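Lipase (Acinetobacter baumannii, PDB 4OPM) probably hydrolyses ester bonds of lipids such as triacylglycerols, as a putative lipase of the alpha/beta hydrolase fold. Local coordinates at residues Leu238-Lys243 / Val267-Val272. Residues are numbered along the deposited sequence; the frame is centred on the assembly and turned at random.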
# COMPACT_ATOMS: atom_id res chain seq x y z
N LEU A 238 10.89 8.65 4.02
CA LEU A 238 11.15 8.79 2.60
C LEU A 238 9.80 8.98 1.92
O LEU A 238 8.86 8.23 2.20
CB LEU A 238 11.91 7.57 2.05
CG LEU A 238 12.27 7.60 0.55
CD1 LEU A 238 13.24 8.74 0.23
CD2 LEU A 238 12.87 6.27 0.11
N ILE A 239 9.70 9.99 1.06
CA ILE A 239 8.46 10.28 0.33
C ILE A 239 8.75 10.14 -1.13
O ILE A 239 9.69 10.76 -1.63
CB ILE A 239 7.92 11.71 0.66
CG1 ILE A 239 7.65 11.90 2.18
CG2 ILE A 239 6.66 12.08 -0.18
CD1 ILE A 239 7.73 13.38 2.63
N LEU A 240 7.91 9.39 -1.85
CA LEU A 240 8.08 9.23 -3.29
C LEU A 240 6.72 9.40 -3.96
O LEU A 240 5.72 8.90 -3.48
CB LEU A 240 8.74 7.88 -3.64
CG LEU A 240 9.16 7.70 -5.10
CD1 LEU A 240 10.43 6.87 -5.21
CD2 LEU A 240 8.03 7.06 -5.92
N TRP A 241 6.70 10.16 -5.07
CA TRP A 241 5.47 10.43 -5.80
C TRP A 241 5.64 10.26 -7.29
O TRP A 241 6.74 10.43 -7.82
CB TRP A 241 5.06 11.91 -5.57
CG TRP A 241 3.64 12.09 -5.14
CD1 TRP A 241 2.56 12.35 -5.93
CD2 TRP A 241 3.14 11.93 -3.81
NE1 TRP A 241 1.41 12.41 -5.16
CE2 TRP A 241 1.75 12.15 -3.86
CE3 TRP A 241 3.74 11.62 -2.58
CZ2 TRP A 241 0.95 12.10 -2.70
CZ3 TRP A 241 2.95 11.58 -1.43
CH2 TRP A 241 1.57 11.78 -1.51
N GLY A 242 4.52 10.03 -7.96
CA GLY A 242 4.48 10.08 -9.41
C GLY A 242 4.03 11.49 -9.76
O GLY A 242 3.01 11.96 -9.25
N LYS A 243 4.82 12.20 -10.60
CA LYS A 243 4.51 13.58 -10.97
C LYS A 243 3.10 13.70 -11.57
O LYS A 243 2.41 14.69 -11.32
CB LYS A 243 5.56 14.09 -11.98
CG LYS A 243 5.32 15.51 -12.49
CD LYS A 243 6.32 16.50 -11.95
CE LYS A 243 6.24 17.83 -12.66
NZ LYS A 243 7.57 18.48 -12.76
N VAL A 267 11.02 12.44 -3.51
CA VAL A 267 11.49 12.00 -4.83
C VAL A 267 10.28 12.06 -5.76
O VAL A 267 9.26 11.40 -5.49
CB VAL A 267 12.11 10.58 -4.78
CG1 VAL A 267 12.43 10.08 -6.19
CG2 VAL A 267 13.34 10.55 -3.89
N ILE A 268 10.38 12.85 -6.83
CA ILE A 268 9.28 13.01 -7.78
C ILE A 268 9.65 12.35 -9.09
O ILE A 268 10.58 12.80 -9.77
CB ILE A 268 8.88 14.50 -7.96
CG1 ILE A 268 8.64 15.23 -6.60
CG2 ILE A 268 7.69 14.64 -8.94
CD1 ILE A 268 7.62 14.62 -5.64
N LEU A 269 8.93 11.27 -9.42
CA LEU A 269 9.21 10.52 -10.64
C LEU A 269 8.44 11.10 -11.82
O LEU A 269 7.21 11.11 -11.81
CB LEU A 269 8.90 9.01 -10.47
CG LEU A 269 9.68 8.23 -9.39
CD1 LEU A 269 9.38 6.74 -9.46
CD2 LEU A 269 11.21 8.46 -9.50
N GLU A 270 9.17 11.58 -12.86
CA GLU A 270 8.51 12.10 -14.06
C GLU A 270 7.84 10.93 -14.80
O GLU A 270 8.33 9.79 -14.73
CB GLU A 270 9.54 12.77 -14.99
CG GLU A 270 10.13 14.06 -14.44
CD GLU A 270 9.16 15.21 -14.21
OE1 GLU A 270 8.25 15.40 -15.04
OE2 GLU A 270 9.33 15.91 -13.19
N ASN A 271 6.73 11.20 -15.51
CA ASN A 271 6.01 10.22 -16.35
C ASN A 271 5.56 8.98 -15.57
O ASN A 271 5.53 7.88 -16.11
CB ASN A 271 6.88 9.81 -17.56
CG ASN A 271 7.21 11.00 -18.43
OD1 ASN A 271 6.34 11.80 -18.78
ND2 ASN A 271 8.49 11.20 -18.69
N VAL A 272 5.17 9.19 -14.31
CA VAL A 272 4.67 8.14 -13.42
C VAL A 272 3.42 8.70 -12.73
O VAL A 272 3.40 9.88 -12.38
CB VAL A 272 5.77 7.69 -12.41
CG1 VAL A 272 5.19 6.79 -11.31
CG2 VAL A 272 6.92 6.96 -13.13
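Val267 opens the last strand of the alpha/beta hydrolase sheet and pairs in parallel with strand 237-242. Helix 251-259 links the two strands, a beta-alpha-beta crossover at one edge of the sheet. Val267 N donates to Ile239 O at 2.9 Å. Val267 O accepts from Trp241 N. The CA-H of Leu240 also points at this oxygen. On the face covered by helix 281-298, Val267 CG1 meets Leu240 CD1 at 3.9 Å. CG1 is placed there by lying opposite the backbone N (chi1 173°).

Ile268 faces the other way, toward the side packed by helix 251-259. Its CD1 touches Trp241 CB at 3.7 Å, while CG2 lies against Lys243 CB and CD. The Trp241 indole turns away onto helix 251-259, and its NE1 is hydrogen-bonded to Ile248 O. The Trp241 side chain also borders the probable Ser-His-Asp catalytic triad.

Leu269 N donates to Trp241 O at 2.8 Å. Its CD1 returns to the Leu240 face and meets the second branch, CD2. The two branches of Leu240 are thus shared between Val267 and Leu269. Leu269 O takes the Lys243 N-H, the last rung of the backbone ladder.

The exposed Glu270 bends back beside Lys243, and their chains run side by side. The lysine end forms a salt bridge: Lys243 NZ meets Glu270 OE2 at 3.1 Å, on the syn lone pair of that oxygen. Glu270 lies within a type II turn that runs from Leu269 to Val272. The turn carries the chain back under the end of strand 237-242, where Val272 CG1 comes to 3.9 Å from Gly242 CA.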